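PDB 3LL3: gluconate kinase from Lactobacillus acidophilus, which binds ATP and D-xylulose and, as a member of the FGGY carbohydrate kinases, probably transfers a phosphate from ATP to a sugar or sugar acid. Local coordinates for residues T14-V19 and K33-I38; G43-D48 and T98-C103; M80-G85 and I155-Y160; S106-A111 and P133-L138. All blocks are in the same frame, centred on the assembly; numbering follows the deposited sequence.

Overall arrangement
All four contacts lie in the N-terminal domain of the FGGY kinase; contacts 1 and 2 are partly buried, contacts 3 and 4 buried. Contact 1 is the end of a beta hairpin near the bound ATP, held mainly by backbone bonds and one tyrosine. The backbones of Ile38 and Glu46 are then joined, which brings in contact 2, a largely polar pairing of a loop and short strand with a turn. Contacts 2 and 3 both reach D-xylulose, with Trp99 packed against His81, but contact 3 mixes a short strand pair with isoleucine packing. Contact 4, farthest from contact 1, is a purely apolar helix crossing. From its second helix, Lys136 reaches the carbonyl oxygens of Thr98 and His81, tying it to contacts 2 and 3.

Contact 1: residues T14-V19 and K33-I38; sequences TATKGV and KGYPLI
Tyr35 lays its ring across the backbone of Thr14 and Ala15. Its chi1 of 21° almost eclipses CG with the backbone N, an uncommon torsion setting the ring over the start of the facing strand. Beyond CB and CG, CD2 meets the carbonyl carbon of Thr14, and CE2 comes 3.6 Å from Ala15 N; on the other side CE1 comes 3.7 Å from Thr16 OG1. CZ lies 3.6 Å from Ala15 CA, whose C-H points over the ring face as a CH-pi contact, 4.1 Å from the centroid. Strands 15-22 and 27-34, the second ending just before Tyr35, form a beta hairpin of the actin-like N-terminal domain. It follows the glycine- and threonine-rich loop that faces the ATP phosphates in this superfamily; the Thr14 side chain is about 7 Å from the bound nucleotide. At the tip, Tyr35 OH accepts from Thr16 OG1 at 2.9 Å, the donor in plane at the ring edge, and is also hydrogen-bonded to Gly12 O. Thr16 and Lys33 form an antiparallel hydrogen-bonded pair, N to O 3.1 Å in both directions, Ala15 and Gly34 a non-hydrogen-bonded one. Past the strand end, Tyr35 N reaches Thr14 O at 2.9 Å, from above the carbonyl plane.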
loop_
_atom_site.group_PDB
_atom_site.type_symbol
_atom_site.label_atom_id
_atom_site.label_comp_id
_atom_site.label_asym_id
_atom_site.label_seq_id
_atom_site.Cartn_x
_atom_site.Cartn_y
_atom_site.Cartn_z
ATOM N N THR A 14 22.763 19.223 13.839
ATOM C CA THR A 14 23.251 19.797 12.571
ATOM C C THR A 14 23.529 21.311 12.540
ATOM O O THR A 14 24.371 21.746 11.760
ATOM C CB THR A 14 22.375 19.419 11.345
ATOM O OG1 THR A 14 21.142 20.138 11.393
ATOM C CG2 THR A 14 22.083 17.935 11.331
ATOM N N ALA A 15 22.850 22.115 13.356
ATOM C CA ALA A 15 23.169 23.547 13.382
ATOM C C ALA A 15 22.575 24.297 14.560
ATOM O O ALA A 15 21.538 23.928 15.090
ATOM C CB ALA A 15 22.754 24.229 12.063
ATOM N N THR A 16 23.260 25.352 14.966
ATOM C CA THR A 16 22.739 26.286 15.951
ATOM C C THR A 16 22.325 27.563 15.224
ATOM O O THR A 16 22.990 27.972 14.266
ATOM C CB THR A 16 23.816 26.647 17.002
ATOM O OG1 THR A 16 24.109 25.494 17.802
ATOM C CG2 THR A 16 23.347 27.805 17.906
ATOM N N LYS A 17 21.235 28.183 15.667
ATOM C CA LYS A 17 20.828 29.481 15.139
ATOM C C LYS A 17 20.774 30.486 16.273
ATOM O O LYS A 17 20.273 30.189 17.351
ATOM C CB LYS A 17 19.444 29.411 14.514
ATOM C CG LYS A 17 19.123 28.129 13.803
ATOM C CD LYS A 17 17.613 28.014 13.583
ATOM C CE LYS A 17 16.833 28.386 14.851
ATOM N NZ LYS A 17 15.558 27.625 15.000
ATOM N N GLY A 18 21.280 31.684 16.030
ATOM C CA GLY A 18 21.135 32.757 16.991
ATOM C C GLY A 18 20.294 33.871 16.401
ATOM O O GLY A 18 20.404 34.178 15.211
ATOM N N VAL A 19 19.438 34.463 17.229
ATOM C CA VAL A 19 18.649 35.604 16.806
ATOM C C VAL A 19 18.895 36.742 17.793
ATOM O O VAL A 19 18.858 36.554 19.009
ATOM C CB VAL A 19 17.145 35.278 16.712
ATOM C CG1 VAL A 19 16.355 36.513 16.257
ATOM C CG2 VAL A 19 16.914 34.103 15.769
ATOM N N LYS A 33 25.193 28.536 12.195
ATOM C CA LYS A 33 26.356 27.760 11.750
ATOM C C LYS A 33 26.169 26.268 12.043
ATOM O O LYS A 33 25.723 25.893 13.132
ATOM C CB LYS A 33 27.647 28.243 12.434
ATOM C CG LYS A 33 28.064 29.687 12.105
ATOM C CD LYS A 33 28.077 29.974 10.587
ATOM C CE LYS A 33 28.258 31.470 10.296
ATOM N NZ LYS A 33 27.952 31.824 8.877
ATOM N N GLY A 34 26.528 25.416 11.084
ATOM C CA GLY A 34 26.331 23.985 11.229
ATOM C C GLY A 34 27.542 23.185 11.693
ATOM O O GLY A 34 28.665 23.687 11.754
ATOM N N TYR A 35 27.298 21.924 12.033
ATOM C CA TYR A 35 28.359 20.983 12.380
ATOM C C TYR A 35 27.959 19.623 11.843
ATOM O O TYR A 35 26.778 19.342 11.703
ATOM C CB TYR A 35 28.578 20.936 13.894
ATOM C CG TYR A 35 27.393 21.430 14.685
ATOM C CD1 TYR A 35 27.283 22.772 15.050
ATOM C CD2 TYR A 35 26.371 20.564 15.046
ATOM C CE1 TYR A 35 26.187 23.229 15.770
ATOM C CE2 TYR A 35 25.275 21.006 15.759
ATOM C CZ TYR A 35 25.182 22.335 16.126
ATOM O OH TYR A 35 24.069 22.765 16.833
ATOM N N PRO A 36 28.945 18.777 11.528
ATOM C CA PRO A 36 28.644 17.481 10.919
ATOM C C PRO A 36 28.090 16.504 11.949
ATOM O O PRO A 36 28.433 16.587 13.134
ATOM C CB PRO A 36 30.018 16.981 10.453
ATOM C CG PRO A 36 31.022 18.029 10.863
ATOM C CD PRO A 36 30.371 18.914 11.860
ATOM N N LEU A 37 27.239 15.588 11.503
ATOM C CA LEU A 37 26.836 14.480 12.349
ATOM C C LEU A 37 27.879 13.382 12.210
ATOM O O LEU A 37 28.426 13.172 11.129
ATOM C CB LEU A 37 25.469 13.950 11.929
ATOM C CG LEU A 37 24.618 13.316 13.034
ATOM C CD1 LEU A 37 24.000 14.397 13.925
ATOM C CD2 LEU A 37 23.523 12.445 12.426
ATOM N N ILE A 38 28.166 12.689 13.304
ATOM C CA ILE A 38 29.103 11.577 13.282
ATOM C C ILE A 38 28.338 10.256 13.176
ATOM O O ILE A 38 27.765 9.777 14.160
ATOM C CB ILE A 38 29.977 11.577 14.537
ATOM C CG1 ILE A 38 30.680 12.927 14.675
ATOM C CG2 ILE A 38 30.984 10.435 14.492
ATOM C CD1 ILE A 38 31.316 13.148 16.020
#

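Contact 2: residues G43-D48 and T98-C103; sequences GQAEED and TWADNC. With XUL (D-xylulose), chain E.
A chi1 of -164° swings the Asp101 carboxylate away from its own N and over to Ala45, and Thr98, with OG1 between N and C (chi1 74°), directs its hydroxyl to the same residue. Ala45 O is gripped twice, by Thr98 N nearly end-on at 3.0 Å and by Thr98 OG1 at 2.9 Å from above the carbonyl plane. That hydroxyl also accepts from Ala100 N, closing an ST turn inside the type I turn 98-101. Asp101 divides its oxygens: OD1 takes Ala45 N at 2.8 Å from above the carboxylate plane, while OD2 receives Cys103 N at 3.0 Å in an Asx turn. With a leucine in its place, Ala45 N and Cys103 N would probably be left without their acceptor and the turn would be freer to shift. Asn102 N binds Gly43 O at 2.9 Å, and the Asn102 amide lies so close to Gly43 CA that any CB there would clash. The contact follows directly on the short strand pair 46-47 and 96-97 and probably helps to hold the loop that carries Trp99, whose ring has xylulose O4 over one face and Ala100 CB over the other. Glu46 OE2 and Asp101 OD1 are 4.4 Å apart, and one water donates to both, 2.6 Å from Asp101 OD1. Glu46 OE2 also accepts from Gln44 NE2, whose OE1 is hydrogen-bonded to Thr40 OG1, and Glu46 OE1 binds Asn95. These donors probably offset much of the repulsion between the neighbouring carboxylates.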
loop_
_atom_site.group_PDB
_atom_site.type_symbol
_atom_site.label_atom_id
_atom_site.label_comp_id
_atom_site.label_asym_id
_atom_site.label_seq_id
_atom_site.Cartn_x
_atom_site.Cartn_y
_atom_site.Cartn_z
ATOM N N GLY A 43 23.018 3.597 12.772
ATOM C CA GLY A 43 22.409 3.881 14.058
ATOM C C GLY A 43 23.209 4.881 14.878
ATOM O O GLY A 43 22.707 5.443 15.860
ATOM N N GLN A 44 24.456 5.111 14.481
ATOM C CA GLN A 44 25.274 6.088 15.184
ATOM C C GLN A 44 24.887 7.516 14.813
ATOM O O GLN A 44 24.634 7.827 13.646
ATOM C CB GLN A 44 26.769 5.860 14.958
ATOM C CG GLN A 44 27.613 6.577 16.012
ATOM C CD GLN A 44 29.103 6.556 15.727
ATOM O OE1 GLN A 44 29.543 6.146 14.654
ATOM N NE2 GLN A 44 29.887 7.016 16.691
ATOM N N ALA A 45 24.845 8.382 15.818
ATOM C CA ALA A 45 24.442 9.764 15.620
ATOM C C ALA A 45 25.015 10.641 16.724
ATOM O O ALA A 45 24.360 10.881 17.741
ATOM C CB ALA A 45 22.921 9.863 15.578
ATOM N N GLU A 46 26.250 11.097 16.525
ATOM C CA GLU A 46 26.970 11.881 17.525
ATOM C C GLU A 46 27.401 13.205 16.921
ATOM O O GLU A 46 27.484 13.346 15.699
ATOM C CB GLU A 46 28.221 11.138 18.010
ATOM C CG GLU A 46 27.963 9.766 18.615
ATOM C CD GLU A 46 29.246 9.086 19.088
ATOM O OE1 GLU A 46 30.340 9.659 18.904
ATOM O OE2 GLU A 46 29.157 7.980 19.651
ATOM N N GLU A 47 27.669 14.184 17.771
ATOM C CA GLU A 47 28.335 15.382 17.293
ATOM C C GLU A 47 29.383 15.826 18.294
ATOM O O GLU A 47 29.312 15.482 19.480
ATOM C CB GLU A 47 27.337 16.498 16.946
ATOM C CG GLU A 47 26.148 16.605 17.876
ATOM C CD GLU A 47 24.962 17.350 17.252
ATOM O OE1 GLU A 47 24.228 18.025 18.005
ATOM O OE2 GLU A 47 24.760 17.266 16.023
ATOM N N ASP A 48 30.368 16.572 17.801
ATOM C CA ASP A 48 31.494 17.023 18.616
ATOM C C ASP A 48 31.121 18.281 19.409
ATOM O O ASP A 48 30.888 19.345 18.828
ATOM C CB ASP A 48 32.708 17.285 17.717
ATOM C CG ASP A 48 33.972 17.640 18.504
ATOM O OD1 ASP A 48 33.880 18.003 19.698
ATOM O OD2 ASP A 48 35.069 17.562 17.910
ATOM N N THR A 98 23.428 12.076 20.364
ATOM C CA THR A 98 22.140 12.750 20.146
ATOM C C THR A 98 20.928 11.853 20.308
ATOM O O THR A 98 21.042 10.633 20.364
ATOM C CB THR A 98 22.052 13.383 18.749
ATOM O OG1 THR A 98 21.874 12.353 17.766
ATOM C CG2 THR A 98 23.318 14.189 18.459
ATOM N N TRP A 99 19.752 12.472 20.346
ATOM C CA TRP A 99 18.520 11.724 20.493
ATOM C C TRP A 99 18.424 10.635 19.421
ATOM O O TRP A 99 17.843 9.594 19.672
ATOM C CB TRP A 99 17.304 12.649 20.409
ATOM C CG TRP A 99 17.099 13.174 19.037
ATOM C CD1 TRP A 99 17.640 14.311 18.502
ATOM C CD2 TRP A 99 16.325 12.570 17.999
ATOM N NE1 TRP A 99 17.239 14.451 17.198
ATOM C CE2 TRP A 99 16.431 13.397 16.864
ATOM C CE3 TRP A 99 15.543 11.414 17.924
ATOM C CZ2 TRP A 99 15.784 13.105 15.660
ATOM C CZ3 TRP A 99 14.906 11.125 16.738
ATOM C CH2 TRP A 99 15.026 11.969 15.619
ATOM N N ALA A 100 19.009 10.867 18.245
ATOM C CA ALA A 100 18.831 9.955 17.101
ATOM C C ALA A 100 19.730 8.711 17.109
ATOM O O ALA A 100 19.594 7.834 16.258
ATOM C CB ALA A 100 18.979 10.720 15.760
ATOM N N ASP A 101 20.646 8.638 18.066
ATOM C CA ASP A 101 21.567 7.510 18.159
ATOM C C ASP A 101 20.810 6.313 18.702
ATOM O O ASP A 101 20.142 6.422 19.719
ATOM C CB ASP A 101 22.716 7.855 19.102
ATOM C CG ASP A 101 23.888 6.914 18.956
ATOM O OD1 ASP A 101 24.934 7.349 18.433
ATOM O OD2 ASP A 101 23.757 5.739 19.345
ATOM N N ASN A 102 20.897 5.167 18.045
ATOM C CA ASN A 102 20.091 4.042 18.515
ATOM C C ASN A 102 20.886 2.928 19.210
ATOM O O ASN A 102 20.434 1.780 19.296
ATOM C CB ASN A 102 19.195 3.504 17.393
ATOM C CG ASN A 102 19.988 2.945 16.234
ATOM O OD1 ASN A 102 20.993 2.254 16.423
ATOM N ND2 ASN A 102 19.529 3.224 15.017
ATOM N N CYS A 103 22.057 3.279 19.730
ATOM C CA CYS A 103 22.930 2.290 20.361
ATOM C C CYS A 103 22.213 1.480 21.440
ATOM O O CYS A 103 22.530 0.305 21.642
ATOM C CB CYS A 103 24.190 2.956 20.928
ATOM S SG CYS A 103 23.911 4.163 22.285
HETATM C C1 XUL E . 11.059 16.359 21.737
HETATM C C2 XUL E . 11.680 14.987 21.424
HETATM C C3 XUL E . 12.766 14.852 20.320
HETATM C C4 XUL E . 13.394 16.173 19.833
HETATM C C5 XUL E . 14.334 16.831 20.861
HETATM O O1 XUL E . 9.692 16.353 21.399
HETATM O O2 XUL E . 11.278 14.010 22.010
HETATM O O3 XUL E . 12.202 14.241 19.186
HETATM O O4 XUL E . 14.128 15.884 18.665
HETATM O O5 XUL E . 15.263 17.680 20.231
HETATM O O HOH W 1 27.216 6.315 19.229
#

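Contact 3: residues M80-G85 and I155-Y160; sequences MHSLIG and IGIKEY. With XUL (D-xylulose), chain E.
Ile155 O accepts Ile84 N at 2.7 Å, the shortest polar link between the segments, and the CA-H of Leu83 also approaches this oxygen. The return bond, Ile155 N to Ile84 O at 2.9 Å, lies in the carbonyl plane and completes an antiparallel hydrogen-bonded pair. Ser82 holds OG between its backbone N and C (chi1 75°), where it accepts Ile157 N at 2.9 Å in a nearly straight bond. Strand 153-155, paired with 84-86, runs through Gly156, the N-cap, into helix 157-166, whose first N-H meets Ser82 OG. Ile84 reaches over this turn: CD1 rests 3.8 Å from Ile157 CA and 3.9 Å from Tyr160 CB, while its CB packs on Ile155 CG1. At the other end of 80-85 the chain enters the sugar pocket. His81 NE2 donates to xylulose O2 at 2.9 Å, its ND1 is hydrogen-bonded to Gly178 O, and CB of selenomethionine Met80 covers the middle of one imidazole face. With an alanine in place of His81, the sugar's O2 and Gly178 O would probably lose this partner and the Met80 CB would be uncovered. Met80 N binds xylulose O5 at 3.0 Å, and its selenium lies near C1.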
loop_
_atom_site.group_PDB
_atom_site.type_symbol
_atom_site.label_atom_id
_atom_site.label_comp_id
_atom_site.label_asym_id
_atom_site.label_seq_id
_atom_site.Cartn_x
_atom_site.Cartn_y
_atom_site.Cartn_z
HETATM N N MSE A 80 16.958 17.974 22.652
HETATM C CA MSE A 80 16.745 17.182 23.856
HETATM C C MSE A 80 17.429 15.829 23.778
HETATM O O MSE A 80 17.815 15.393 22.701
HETATM C CB MSE A 80 15.258 16.963 24.080
HETATM C CG MSE A 80 14.480 18.242 24.239
HETATM SE SE MSE A 80 12.595 17.906 24.671
HETATM C CE MSE A 80 12.837 17.427 26.582
ATOM N N HIS A 81 17.593 15.197 24.938
ATOM C CA HIS A 81 17.979 13.796 25.030
ATOM C C HIS A 81 19.461 13.542 24.738
ATOM O O HIS A 81 19.884 12.391 24.678
ATOM C CB HIS A 81 17.118 12.923 24.095
ATOM C CG HIS A 81 15.649 13.226 24.147
ATOM N ND1 HIS A 81 14.920 13.217 25.319
ATOM C CD2 HIS A 81 14.767 13.527 23.163
ATOM C CE1 HIS A 81 13.661 13.522 25.057
ATOM N NE2 HIS A 81 13.540 13.710 23.755
ATOM N N SER A 82 20.249 14.594 24.555
ATOM C CA SER A 82 21.665 14.397 24.264
ATOM C C SER A 82 22.410 14.003 25.544
ATOM O O SER A 82 21.990 14.336 26.647
ATOM C CB SER A 82 22.304 15.640 23.639
ATOM O OG SER A 82 22.518 16.670 24.604
ATOM N N LEU A 83 23.516 13.290 25.378
ATOM C CA LEU A 83 24.256 12.763 26.508
ATOM C C LEU A 83 25.749 12.897 26.260
ATOM O O LEU A 83 26.255 12.490 25.216
ATOM C CB LEU A 83 23.891 11.297 26.733
ATOM C CG LEU A 83 24.613 10.639 27.910
ATOM C CD1 LEU A 83 24.306 11.421 29.185
ATOM C CD2 LEU A 83 24.203 9.178 28.048
ATOM N N ILE A 84 26.441 13.475 27.234
ATOM C CA ILE A 84 27.878 13.707 27.154
ATOM C C ILE A 84 28.513 13.357 28.487
ATOM O O ILE A 84 28.009 13.783 29.531
ATOM C CB ILE A 84 28.182 15.197 26.953
ATOM C CG1 ILE A 84 27.551 15.725 25.663
ATOM C CG2 ILE A 84 29.694 15.457 27.006
ATOM C CD1 ILE A 84 27.616 17.232 25.552
ATOM N N GLY A 85 29.629 12.626 28.455
ATOM C CA GLY A 85 30.358 12.292 29.673
ATOM C C GLY A 85 31.622 13.126 29.888
ATOM O O GLY A 85 32.431 13.294 28.975
ATOM N N ILE A 155 25.968 14.817 31.236
ATOM C CA ILE A 155 25.275 16.065 30.945
ATOM C C ILE A 155 24.760 16.079 29.522
ATOM O O ILE A 155 25.013 15.155 28.756
ATOM C CB ILE A 155 26.216 17.280 31.120
ATOM C CG1 ILE A 155 27.366 17.200 30.117
ATOM C CG2 ILE A 155 26.757 17.360 32.563
ATOM C CD1 ILE A 155 28.451 18.281 30.338
ATOM N N GLY A 156 24.051 17.148 29.168
ATOM C CA GLY A 156 23.610 17.340 27.798
ATOM C C GLY A 156 24.351 18.507 27.186
ATOM O O GLY A 156 25.066 19.230 27.883
ATOM N N ILE A 157 24.173 18.708 25.885
ATOM C CA ILE A 157 24.880 19.769 25.171
ATOM C C ILE A 157 24.569 21.170 25.710
ATOM O O ILE A 157 25.437 22.048 25.701
ATOM C CB ILE A 157 24.568 19.733 23.659
ATOM C CG1 ILE A 157 25.434 20.755 22.922
ATOM C CG2 ILE A 157 23.082 20.022 23.416
ATOM C CD1 ILE A 157 26.903 20.370 22.854
ATOM N N LYS A 158 23.338 21.421 26.148
ATOM C CA LYS A 158 23.081 22.743 26.702
ATOM C C LYS A 158 23.920 22.973 27.975
ATOM O O LYS A 158 24.514 24.036 28.135
ATOM C CB LYS A 158 21.594 23.044 26.930
ATOM C CG LYS A 158 21.360 24.421 27.596
ATOM C CD LYS A 158 19.905 24.934 27.430
ATOM C CE LYS A 158 18.929 24.229 28.385
ATOM N NZ LYS A 158 19.037 24.767 29.787
ATOM N N GLU A 159 23.966 21.979 28.862
ATOM C CA GLU A 159 24.789 22.043 30.075
ATOM C C GLU A 159 26.267 22.242 29.726
ATOM O O GLU A 159 26.958 23.045 30.339
ATOM C CB GLU A 159 24.638 20.767 30.909
ATOM C CG GLU A 159 23.268 20.578 31.536
ATOM C CD GLU A 159 22.235 20.246 30.490
ATOM O OE1 GLU A 159 22.496 19.297 29.709
ATOM O OE2 GLU A 159 21.191 20.951 30.425
ATOM N N TYR A 160 26.735 21.499 28.733
ATOM C CA TYR A 160 28.106 21.609 28.279
ATOM C C TYR A 160 28.458 23.039 27.904
ATOM O O TYR A 160 29.450 23.590 28.402
ATOM C CB TYR A 160 28.363 20.700 27.076
ATOM C CG TYR A 160 29.786 20.854 26.566
ATOM C CD1 TYR A 160 30.858 20.389 27.305
ATOM C CD2 TYR A 160 30.054 21.490 25.358
ATOM C CE1 TYR A 160 32.159 20.543 26.858
ATOM C CE2 TYR A 160 31.355 21.645 24.898
ATOM C CZ TYR A 160 32.402 21.170 25.652
ATOM O OH TYR A 160 33.696 21.322 25.191
HETATM C C1 XUL E . 11.059 16.359 21.737
HETATM C C2 XUL E . 11.680 14.987 21.424
HETATM C C3 XUL E . 12.766 14.852 20.320
HETATM C C4 XUL E . 13.394 16.173 19.833
HETATM C C5 XUL E . 14.334 16.831 20.861
HETATM O O1 XUL E . 9.692 16.353 21.399
HETATM O O2 XUL E . 11.278 14.010 22.010
HETATM O O3 XUL E . 12.202 14.241 19.186
HETATM O O4 XUL E . 14.128 15.884 18.665
HETATM O O5 XUL E . 15.263 17.680 20.231
#

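Contact 4: residues S106-A111 and P133-L138; sequences SIVQDA and PIYKLL
Val108 presses CG2 onto one face of the Tyr135 ring, 3.8 Å from the centroid and 20° off the ring normal, a CH-pi contact. CG1 lies opposite the backbone N (chi1 169°), which sets CG2 opposite the carbonyl carbon, toward the ring; its closest approach is 3.6 Å, to Tyr135 CG. The other face is backed by Ile134 CG2 from the same helix, so the ring is sandwiched between methyl groups. Towards the more exposed side the fit relaxes. Ala111 CB comes obliquely to Tyr135 CE1 at 4.1 Å, one turn along from Ile107. Ile107 places CG2 at the ring edge, 4.1 Å from Tyr135 CD1, and the same methyl is 4.1 Å from Leu138 CB; both aliphatic residues are partly exposed. The helical segments cross almost at right angles, with 103° between their directions and axes 9.6 Å apart. The contact is wholly apolar and centred on the tyrosine. Around it, helix 116-124 adds Ala117 and Ile120 against Tyr135, and helix 191-197 brings Leu197 to Leu138. Lys136 leaves the opposite side of helix 133-143, and its NZ is hydrogen-bonded to the carbonyl oxygens of Ile97, in strand 96-97, and Met131.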
loop_
_atom_site.group_PDB
_atom_site.type_symbol
_atom_site.label_atom_id
_atom_site.label_comp_id
_atom_site.label_asym_id
_atom_site.label_seq_id
_atom_site.Cartn_x
_atom_site.Cartn_y
_atom_site.Cartn_z
ATOM N N SER A 106 18.619 -2.339 21.819
ATOM C CA SER A 106 18.425 -3.660 22.416
ATOM C C SER A 106 18.109 -3.514 23.899
ATOM O O SER A 106 17.284 -4.249 24.451
ATOM C CB SER A 106 19.666 -4.541 22.226
ATOM O OG SER A 106 20.018 -4.632 20.857
ATOM N N ILE A 107 18.759 -2.548 24.533
ATOM C CA ILE A 107 18.538 -2.285 25.948
ATOM C C ILE A 107 17.070 -1.996 26.174
ATOM O O ILE A 107 16.474 -2.462 27.144
ATOM C CB ILE A 107 19.351 -1.065 26.449
ATOM C CG1 ILE A 107 20.865 -1.336 26.405
ATOM C CG2 ILE A 107 18.886 -0.654 27.840
ATOM C CD1 ILE A 107 21.323 -2.474 27.287
ATOM N N VAL A 108 16.488 -1.214 25.267
ATOM C CA VAL A 108 15.095 -0.803 25.401
ATOM C C VAL A 108 14.175 -1.990 25.219
ATOM O O VAL A 108 13.245 -2.202 26.000
ATOM C CB VAL A 108 14.732 0.297 24.385
ATOM C CG1 VAL A 108 13.228 0.519 24.359
ATOM C CG2 VAL A 108 15.490 1.591 24.715
ATOM N N GLN A 109 14.437 -2.772 24.180
ATOM C CA GLN A 109 13.622 -3.951 23.926
ATOM C C GLN A 109 13.614 -4.890 25.144
ATOM O O GLN A 109 12.548 -5.325 25.571
ATOM C CB GLN A 109 14.077 -4.668 22.649
ATOM C CG GLN A 109 13.204 -5.852 22.268
ATOM C CD GLN A 109 11.751 -5.469 22.072
ATOM O OE1 GLN A 109 10.856 -6.037 22.711
ATOM N NE2 GLN A 109 11.504 -4.490 21.195
ATOM N N ASP A 110 14.783 -5.179 25.717
ATOM C CA ASP A 110 14.843 -6.024 26.918
ATOM C C ASP A 110 14.092 -5.384 28.091
ATOM O O ASP A 110 13.314 -6.044 28.778
ATOM C CB ASP A 110 16.292 -6.311 27.338
ATOM C CG ASP A 110 17.084 -7.037 26.262
ATOM O OD1 ASP A 110 16.470 -7.712 25.407
ATOM O OD2 ASP A 110 18.331 -6.941 26.275
ATOM N N ALA A 111 14.336 -4.098 28.329
ATOM C CA ALA A 111 13.593 -3.382 29.358
ATOM C C ALA A 111 12.084 -3.543 29.156
ATOM O O ALA A 111 11.322 -3.720 30.101
ATOM C CB ALA A 111 13.980 -1.909 29.345
ATOM N N PRO A 133 18.606 9.446 27.525
ATOM C CA PRO A 133 19.814 9.308 28.342
ATOM C C PRO A 133 19.797 8.089 29.282
ATOM O O PRO A 133 20.787 7.376 29.355
ATOM C CB PRO A 133 19.833 10.619 29.130
ATOM C CG PRO A 133 19.314 11.605 28.135
ATOM C CD PRO A 133 18.230 10.860 27.361
ATOM N N ILE A 134 18.697 7.821 29.972
ATOM C CA ILE A 134 18.715 6.672 30.872
ATOM C C ILE A 134 19.066 5.348 30.157
ATOM O O ILE A 134 19.828 4.538 30.686
ATOM C CB ILE A 134 17.411 6.537 31.669
ATOM C CG1 ILE A 134 17.502 5.343 32.627
ATOM C CG2 ILE A 134 16.224 6.424 30.745
ATOM C CD1 ILE A 134 16.318 5.225 33.554
ATOM N N TYR A 135 18.535 5.139 28.954
ATOM C CA TYR A 135 18.813 3.907 28.202
ATOM C C TYR A 135 20.223 3.908 27.632
ATOM O O TYR A 135 20.883 2.865 27.556
ATOM C CB TYR A 135 17.787 3.712 27.080
ATOM C CG TYR A 135 16.401 3.472 27.602
ATOM C CD1 TYR A 135 16.125 2.341 28.350
ATOM C CD2 TYR A 135 15.372 4.373 27.355
ATOM C CE1 TYR A 135 14.860 2.094 28.844
ATOM C CE2 TYR A 135 14.097 4.143 27.846
ATOM C CZ TYR A 135 13.852 2.990 28.596
ATOM O OH TYR A 135 12.608 2.727 29.107
ATOM N N LYS A 136 20.690 5.082 27.245
ATOM C CA LYS A 136 22.057 5.217 26.762
ATOM C C LYS A 136 23.071 4.951 27.877
ATOM O O LYS A 136 24.128 4.375 27.624
ATOM C CB LYS A 136 22.281 6.609 26.171
ATOM C CG LYS A 136 21.449 6.860 24.903
ATOM C CD LYS A 136 21.613 8.286 24.398
ATOM C CE LYS A 136 20.723 8.567 23.184
ATOM N NZ LYS A 136 20.538 10.044 23.048
ATOM N N LEU A 137 22.755 5.394 29.095
ATOM C CA LEU A 137 23.631 5.203 30.251
ATOM C C LEU A 137 23.700 3.726 30.638
ATOM O O LEU A 137 24.771 3.208 30.935
ATOM C CB LEU A 137 23.143 6.022 31.448
ATOM C CG LEU A 137 23.338 7.528 31.360
ATOM C CD1 LEU A 137 22.524 8.234 32.442
ATOM C CD2 LEU A 137 24.830 7.865 31.476
ATOM N N LEU A 138 22.544 3.063 30.619
ATOM C CA LEU A 138 22.466 1.636 30.850
ATOM C C LEU A 138 23.295 0.866 29.820
ATOM O O LEU A 138 24.011 -0.083 30.173
ATOM C CB LEU A 138 21.014 1.180 30.800
ATOM C CG LEU A 138 20.157 1.592 31.992
ATOM C CD1 LEU A 138 18.723 1.187 31.755
ATOM C CD2 LEU A 138 20.691 0.937 33.260
#